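Local coordinates for transcriptional regulator (AraC-type DNA-binding domain-containing proteins) (Chromobacterium violaceum, PDB 3OIO), which probably binds specific DNA sequences as a transcription factor through its AraC-type helix-turn-helix domain, the part present in this structure, at residues M16-T26 / P52-R63. Numbering follows the deposited sequence. Where two conformers were deposited one is given.
Sequences MEANIEEPLST and PSKYYLELRLNR
Tyr-56 reaches from helix 52-70 into the loop after helix 7-17, where its hydroxyl joins two backbone groups. OH donates to Asn-19 O at 2.6 Å, in the carbonyl plane on a lone pair, and accepts from Leu-24 N at 3.0 Å with an N-H...O angle of 158°. Two bonds thus fix the hydroxyl of the buried Tyr-56 and tie together both limbs of the loop.

The ring is sandwiched. On one face lies selenomethionine Met-16, whose CG is 3.9 Å from the Tyr-56 ring centroid, with SE also over that face as a Met-aromatic contact; on the opposite face Pro-23 CB makes a CH-pi contact, 3.7 Å from the same centroid. A first torsion of -141°, displaced from a staggered value, swings the ring into this slot.

Apolar packing continues along helix 52-70. Met-16 enters as a knob among Pro-52, Tyr-55, Tyr-56 and Leu-59, its bent end carrying CE toward Pro-52. The two methyls of Leu-59 divide their contacts: CD1 meets Met-16 CB at 3.5 Å, CD2 meets Ile-20 CG1 at 3.6 Å. Arg-60 CD meets Pro-23 CG, the side chains crossing at about a right angle, while Arg-60 NE hydrogen-bonds to Cys-82 O.

Separately, Ile-20 CD1 lies over one face of the cationic Arg-63 guanidinium, whose NE hydrogen-bonds to Gln-66 OE1.

One water links Glu-17 OE2 to Tyr-55 OH (2.8 Å from water to OH), another Thr-26 OG1 to Ser-53 N.

Ile-29 and Phe-44, from the first helix-turn-helix (helices 26-33 and 37-47), also pack on Met-16. The contact joins the N-terminal subdomain's loop to the subdomain-linking helix 52-70, as in AraC-type domains.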
HETATM    1  N   MSE A  16       1.659   3.996  -8.477  1.00 15.25           N
HETATM    2  CA  MSE A  16       1.874   3.797  -7.023  1.00 14.98           C
HETATM    3  C   MSE A  16       2.680   2.511  -6.770  1.00 15.29           C
HETATM    4  O   MSE A  16       3.564   2.500  -5.917  1.00 15.62           O
HETATM    5  CB  MSE A  16       0.544   3.745  -6.263  1.00 15.31           C
HETATM    6  CG  MSE A  16      -0.212   5.083  -6.341  1.00 14.97           C
HETATM    7 SE   MSE A  16      -2.024   4.758  -5.758  0.75 29.37          SE
HETATM    8  CE  MSE A  16      -2.461   6.193  -4.706  1.00 25.05           C
ATOM      9  N   GLU A  17       2.362   1.448  -7.501  1.00 15.27           N
ATOM     10  CA  GLU A  17       3.053   0.165  -7.354  1.00 16.29           C
ATOM     11  C   GLU A  17       4.542   0.233  -7.678  1.00 18.12           C
ATOM     12  O   GLU A  17       5.307  -0.603  -7.169  1.00 19.56           O
ATOM     13  CB  GLU A  17       2.373  -0.911  -8.229  1.00 16.20           C
ATOM     14  CG  GLU A  17       1.020  -1.280  -7.687  1.00 18.64           C
ATOM     15  CD  GLU A  17       0.240  -2.243  -8.558  1.00 23.24           C
ATOM     16  OE1 GLU A  17       0.637  -2.503  -9.726  1.00 27.19           O
ATOM     17  OE2 GLU A  17      -0.812  -2.733  -8.071  1.00 23.28           O
ATOM     18  N   ALA A  18       4.951   1.213  -8.491  1.00 18.39           N
ATOM     19  CA  ALA A  18       6.358   1.422  -8.812  1.00 19.58           C
ATOM     20  C   ALA A  18       7.089   2.295  -7.796  1.00 20.00           C
ATOM     21  O   ALA A  18       8.295   2.520  -7.950  1.00 21.18           O
ATOM     22  CB  ALA A  18       6.509   2.034 -10.229  1.00 20.21           C
ATOM     23  N   ASN A  19       6.392   2.736  -6.746  1.00 18.05           N
ATOM     24  CA  ASN A  19       6.944   3.717  -5.793  1.00 17.49           C
ATOM     25  C   ASN A  19       6.455   3.378  -4.388  1.00 17.06           C
ATOM     26  O   ASN A  19       5.581   4.049  -3.818  1.00 16.49           O
ATOM     27  CB  ASN A  19       6.511   5.126  -6.202  1.00 17.50           C
ATOM     28  CG  ASN A  19       7.188   5.582  -7.473  1.00 18.34           C
ATOM     29  OD1 ASN A  19       8.330   6.058  -7.447  1.00 21.55           O
ATOM     30  ND2 ASN A  19       6.498   5.411  -8.611  1.00 17.96           N
ATOM     31  N   ILE A  20       7.012   2.302  -3.844  1.00 17.95           N
ATOM     32  CA  ILE A  20       6.563   1.799  -2.556  1.00 18.86           C
ATOM     33  C   ILE A  20       7.375   2.296  -1.358  1.00 19.81           C
ATOM     34  O   ILE A  20       6.794   2.787  -0.371  1.00 19.61           O
ATOM     35  CB  ILE A  20       6.489   0.252  -2.583  1.00 19.22           C
ATOM     36  CG1 ILE A  20       5.417  -0.174  -3.601  1.00 19.75           C
ATOM     37  CG2 ILE A  20       6.233  -0.308  -1.169  1.00 20.32           C
ATOM     38  CD1 ILE A  20       5.452  -1.638  -3.942  1.00 23.88           C
ATOM     39  N   GLU A  21       8.701   2.172  -1.421  1.00 21.47           N
ATOM     40  CA  GLU A  21       9.545   2.620  -0.302  1.00 22.71           C
ATOM     41  C   GLU A  21       9.540   4.132  -0.058  1.00 22.22           C
ATOM     42  O   GLU A  21       9.578   4.587   1.109  1.00 22.20           O
ATOM     43  CB  GLU A  21      10.983   2.149  -0.470  1.00 24.98           C
ATOM     44  CG  GLU A  21      11.861   2.635   0.675  1.00 28.71           C
ATOM     45  CD  GLU A  21      13.226   1.978   0.725  1.00 36.75           C
ATOM     46  OE1 GLU A  21      13.497   1.059  -0.075  1.00 39.99           O
ATOM     47  OE2 GLU A  21      14.042   2.385   1.585  1.00 40.31           O
ATOM     48  N   GLU A  22       9.484   4.888  -1.153  0.50 21.27           N
ATOM     49  CA  GLU A  22       9.370   6.355  -1.134  0.50 21.13           C
ATOM     50  C   GLU A  22       8.127   6.725  -1.938  0.50 19.30           C
ATOM     51  O   GLU A  22       8.216   7.049  -3.139  0.50 19.58           O
ATOM     52  CB  GLU A  22      10.616   6.995  -1.748  0.50 22.16           C
ATOM     53  CG  GLU A  22      11.924   6.634  -1.044  0.50 25.86           C
ATOM     54  CD  GLU A  22      13.142   7.384  -1.596  0.50 31.75           C
ATOM     55  OE1 GLU A  22      13.114   7.836  -2.763  0.50 34.77           O
ATOM     56  OE2 GLU A  22      14.136   7.532  -0.854  0.50 35.23           O
ATOM     57  N   PRO A  23       6.950   6.643  -1.301  1.00 17.92           N
ATOM     58  CA  PRO A  23       5.711   6.799  -2.079  1.00 17.42           C
ATOM     59  C   PRO A  23       5.493   8.217  -2.575  1.00 17.32           C
ATOM     60  O   PRO A  23       5.964   9.174  -1.965  1.00 18.89           O
ATOM     61  CB  PRO A  23       4.597   6.332  -1.111  1.00 17.24           C
ATOM     62  CG  PRO A  23       5.197   6.534   0.292  1.00 17.48           C
ATOM     63  CD  PRO A  23       6.704   6.292   0.122  1.00 17.18           C
ATOM     64  N   LEU A  24       4.848   8.336  -3.729  1.00 17.17           N
ATOM     65  CA  LEU A  24       4.536   9.652  -4.281  1.00 17.82           C
ATOM     66  C   LEU A  24       3.419  10.334  -3.486  1.00 17.57           C
ATOM     67  O   LEU A  24       2.509   9.673  -2.996  1.00 17.46           O
ATOM     68  CB  LEU A  24       4.098   9.494  -5.720  1.00 18.91           C
ATOM     69  CG  LEU A  24       5.114   8.832  -6.659  1.00 22.27           C
ATOM     70  CD1 LEU A  24       4.522   8.748  -8.063  1.00 26.67           C
ATOM     71  CD2 LEU A  24       6.387   9.601  -6.676  1.00 26.96           C
ATOM     72  N   SER A  25       3.459  11.671  -3.372  1.00 16.47           N
ATOM     73  CA  SER A  25       2.305  12.355  -2.847  1.00 16.60           C
ATOM     74  C   SER A  25       1.110  12.149  -3.793  1.00 16.73           C
ATOM     75  O   SER A  25       1.290  11.893  -4.996  1.00 16.73           O
ATOM     76  CB  SER A  25       2.606  13.856  -2.687  1.00 16.70           C
ATOM     77  OG  SER A  25       2.688  14.444  -3.973  1.00 17.72           O
ATOM     78  N   THR A  26      -0.108  12.314  -3.271  1.00 17.06           N
ATOM     79  CA  THR A  26      -1.320  12.247  -4.137  1.00 18.58           C
ATOM     80  C   THR A  26      -1.246  13.271  -5.279  1.00 17.50           C
ATOM     81  O   THR A  26      -1.593  12.969  -6.426  1.00 16.80           O
ATOM     82  CB  THR A  26      -2.573  12.610  -3.280  1.00 18.99           C
ATOM     83  OG1 THR A  26      -2.739  11.605  -2.313  1.00 21.24           O
ATOM     84  CG2 THR A  26      -3.835  12.637  -4.157  1.00 21.67           C
ATOM     85  N   PRO A  52      -7.055   8.268  -2.261  1.00 16.76           N
ATOM     86  CA  PRO A  52      -5.772   7.767  -2.773  1.00 15.36           C
ATOM     87  C   PRO A  52      -4.727   7.437  -1.692  1.00 14.79           C
ATOM     88  O   PRO A  52      -4.067   6.395  -1.781  1.00 14.78           O
ATOM     89  CB  PRO A  52      -5.298   8.914  -3.709  1.00 14.76           C
ATOM     90  CG  PRO A  52      -6.561   9.589  -4.136  1.00 16.14           C
ATOM     91  CD  PRO A  52      -7.482   9.511  -2.934  1.00 16.17           C
ATOM     92  N   SER A  53      -4.607   8.264  -0.662  1.00 15.92           N
ATOM     93  CA  SER A  53      -3.600   8.049   0.381  1.00 15.88           C
ATOM     94  C   SER A  53      -3.873   6.753   1.145  1.00 15.48           C
ATOM     95  O   SER A  53      -2.943   6.039   1.558  1.00 15.96           O
ATOM     96  CB  SER A  53      -3.554   9.244   1.338  1.00 16.89           C
ATOM     97  OG  SER A  53      -4.809   9.398   1.950  1.00 19.66           O
ATOM     98  N   LYS A  54      -5.143   6.440   1.331  1.00 15.43           N
ATOM     99  CA  LYS A  54      -5.491   5.203   2.048  1.00 16.34           C
ATOM    100  C   LYS A  54      -5.286   3.965   1.203  1.00 15.64           C
ATOM    101  O   LYS A  54      -4.785   2.939   1.715  1.00 15.34           O
ATOM    102  CB  LYS A  54      -6.899   5.286   2.632  1.00 17.56           C
ATOM    103  CG  LYS A  54      -6.918   6.303   3.785  1.00 21.24           C
ATOM    104  CD  LYS A  54      -8.308   6.482   4.380  1.00 27.38           C
ATOM    105  CE  LYS A  54      -8.275   7.562   5.480  1.00 32.09           C
ATOM    106  NZ  LYS A  54      -9.584   7.735   6.208  1.00 36.10           N
ATOM    107  N   TYR A  55      -5.567   4.064  -0.103  1.00 14.35           N
ATOM    108  CA  TYR A  55      -5.254   2.944  -0.980  1.00 14.57           C
ATOM    109  C   TYR A  55      -3.717   2.744  -1.019  1.00 13.56           C
ATOM    110  O   TYR A  55      -3.216   1.618  -1.024  1.00 14.31           O
ATOM    111  CB  TYR A  55      -5.825   3.174  -2.403  1.00 14.18           C
ATOM    112  CG  TYR A  55      -5.603   1.979  -3.270  1.00 15.60           C
ATOM    113  CD1 TYR A  55      -6.529   0.940  -3.319  1.00 17.13           C
ATOM    114  CD2 TYR A  55      -4.403   1.851  -3.991  1.00 17.27           C
ATOM    115  CE1 TYR A  55      -6.275  -0.209  -4.098  1.00 20.06           C
ATOM    116  CE2 TYR A  55      -4.132   0.721  -4.752  1.00 18.45           C
ATOM    117  CZ  TYR A  55      -5.081  -0.294  -4.822  1.00 19.83           C
ATOM    118  OH  TYR A  55      -4.813  -1.418  -5.575  1.00 24.68           O
ATOM    119  N   TYR A  56      -2.968   3.842  -1.047  1.00 13.32           N
ATOM    120  CA  TYR A  56      -1.497   3.737  -1.075  1.00 12.56           C
ATOM    121  C   TYR A  56      -0.974   3.012   0.178  1.00 12.45           C
ATOM    122  O   TYR A  56      -0.054   2.172   0.105  1.00 12.01           O
ATOM    123  CB  TYR A  56      -0.885   5.153  -1.163  1.00 12.97           C
ATOM    124  CG  TYR A  56       0.330   5.267  -2.068  1.00 13.02           C
ATOM    125  CD1 TYR A  56       1.202   4.166  -2.275  1.00 12.33           C
ATOM    126  CD2 TYR A  56       0.641   6.492  -2.680  1.00 13.48           C
ATOM    127  CE1 TYR A  56       2.320   4.286  -3.124  1.00 12.71           C
ATOM    128  CE2 TYR A  56       1.758   6.630  -3.521  1.00 12.80           C
ATOM    129  CZ  TYR A  56       2.601   5.540  -3.721  1.00 12.98           C
ATOM    130  OH  TYR A  56       3.690   5.718  -4.532  1.00 14.78           O
ATOM    131  N   LEU A  57      -1.579   3.316   1.314  1.00 13.45           N
ATOM    132  CA  LEU A  57      -1.238   2.610   2.554  1.00 13.17           C
ATOM    133  C   LEU A  57      -1.570   1.107   2.392  1.00 13.20           C
ATOM    134  O   LEU A  57      -0.765   0.253   2.784  1.00 12.89           O
ATOM    135  CB  LEU A  57      -2.008   3.191   3.732  1.00 14.78           C
ATOM    136  CG  LEU A  57      -1.756   2.471   5.077  1.00 15.59           C
ATOM    137  CD1 LEU A  57      -0.262   2.543   5.502  1.00 17.67           C
ATOM    138  CD2 LEU A  57      -2.706   3.050   6.198  1.00 20.06           C
ATOM    139  N   GLU A  58      -2.744   0.782   1.834  1.00 12.25           N
ATOM    140  CA  GLU A  58      -3.065  -0.637   1.612  1.00 13.57           C
ATOM    141  C   GLU A  58      -2.001  -1.332   0.750  1.00 12.96           C
ATOM    142  O   GLU A  58      -1.623  -2.471   1.009  1.00 12.62           O
ATOM    143  CB  GLU A  58      -4.404  -0.812   0.892  1.00 13.60           C
ATOM    144  CG  GLU A  58      -5.610  -0.317   1.639  1.00 15.67           C
ATOM    145  CD  GLU A  58      -6.877  -0.565   0.818  1.00 17.05           C
ATOM    146  OE1 GLU A  58      -7.075  -1.696   0.336  1.00 19.00           O
ATOM    147  OE2 GLU A  58      -7.662   0.386   0.619  1.00 22.10           O
ATOM    148  N   LEU A  59      -1.557  -0.640  -0.289  0.50 12.97           N
ATOM    149  CA  LEU A  59      -0.563  -1.181  -1.200  0.50 13.40           C
ATOM    150  C   LEU A  59       0.759  -1.433  -0.458  0.50 12.62           C
ATOM    151  O   LEU A  59       1.352  -2.518  -0.569  0.50 12.65           O
ATOM    152  CB  LEU A  59      -0.400  -0.164  -2.320  0.50 13.84           C
ATOM    153  CG  LEU A  59       0.463  -0.424  -3.522  0.50 15.54           C
ATOM    154  CD1 LEU A  59       0.178   0.662  -4.575  0.50 16.07           C
ATOM    155  CD2 LEU A  59       1.896  -0.386  -3.043  0.50 17.72           C
ATOM    156  N   ARG A  60       1.201  -0.445   0.323  1.00 12.03           N
ATOM    157  CA  ARG A  60       2.446  -0.572   1.097  1.00 12.31           C
ATOM    158  C   ARG A  60       2.330  -1.694   2.144  1.00 11.52           C
ATOM    159  O   ARG A  60       3.295  -2.445   2.342  1.00 13.07           O
ATOM    160  CB  ARG A  60       2.791   0.773   1.762  1.00 11.27           C
ATOM    161  CG  ARG A  60       3.246   1.832   0.695  1.00 13.81           C
ATOM    162  CD  ARG A  60       3.185   3.320   1.186  1.00 15.54           C
ATOM    163  NE  ARG A  60       3.690   3.333   2.554  1.00 17.20           N
ATOM    164  CZ  ARG A  60       3.169   4.003   3.567  1.00 17.84           C
ATOM    165  NH1 ARG A  60       3.672   3.786   4.803  1.00 17.81           N
ATOM    166  NH2 ARG A  60       2.167   4.880   3.345  1.00 17.01           N
ATOM    167  N   LEU A  61       1.153  -1.827   2.770  1.00 11.11           N
ATOM    168  CA  LEU A  61       0.917  -2.922   3.730  1.00 11.51           C
ATOM    169  C   LEU A  61       0.943  -4.300   3.050  1.00 11.17           C
ATOM    170  O   LEU A  61       1.455  -5.276   3.637  1.00 12.57           O
ATOM    171  CB  LEU A  61      -0.430  -2.737   4.444  1.00 10.49           C
ATOM    172  CG  LEU A  61      -0.342  -1.612   5.501  1.00 12.11           C
ATOM    173  CD1 LEU A  61      -1.774  -1.281   5.974  1.00 14.89           C
ATOM    174  CD2 LEU A  61       0.610  -1.908   6.736  1.00 15.85           C
ATOM    175  N   ASN A  62       0.399  -4.391   1.819  1.00 11.44           N
ATOM    176  CA  ASN A  62       0.495  -5.635   1.090  1.00 11.98           C
ATOM    177  C   ASN A  62       1.919  -5.964   0.662  1.00 13.01           C
ATOM    178  O   ASN A  62       2.293  -7.150   0.663  1.00 14.15           O
ATOM    179  CB  ASN A  62      -0.493  -5.648  -0.098  1.00 12.46           C
ATOM    180  CG  ASN A  62      -1.871  -6.112   0.343  1.00 13.34           C
ATOM    181  OD1 ASN A  62      -2.136  -7.326   0.448  1.00 16.00           O
ATOM    182  ND2 ASN A  62      -2.754  -5.156   0.633  1.00 13.51           N
ATOM    183  N   ARG A  63       2.717  -4.948   0.291  1.00 13.65           N
ATOM    184  CA  ARG A  63       4.126  -5.244   0.028  1.00 14.04           C
ATOM    185  C   ARG A  63       4.785  -5.764   1.325  1.00 14.25           C
ATOM    186  O   ARG A  63       5.605  -6.705   1.305  1.00 14.88           O
ATOM    187  CB  ARG A  63       4.870  -4.013  -0.538  1.00 15.11           C
ATOM    188  CG  ARG A  63       6.394  -4.222  -0.707  1.00 18.84           C
ATOM    189  CD  ARG A  63       6.836  -5.421  -1.562  1.00 28.95           C
ATOM    190  NE  ARG A  63       6.216  -5.564  -2.885  1.00 36.60           N
ATOM    191  CZ  ARG A  63       6.678  -5.012  -4.009  1.00 40.71           C
ATOM    192  NH1 ARG A  63       6.055  -5.235  -5.175  1.00 42.31           N
ATOM    193  NH2 ARG A  63       7.749  -4.218  -3.978  1.00 42.25           N
TER
HETATM  194  O   HOH W   1      -2.070  -1.898  -5.825  1.00 21.00           O
HETATM  195  O   HOH W   2      -5.175  11.228  -0.913  1.00 21.45           O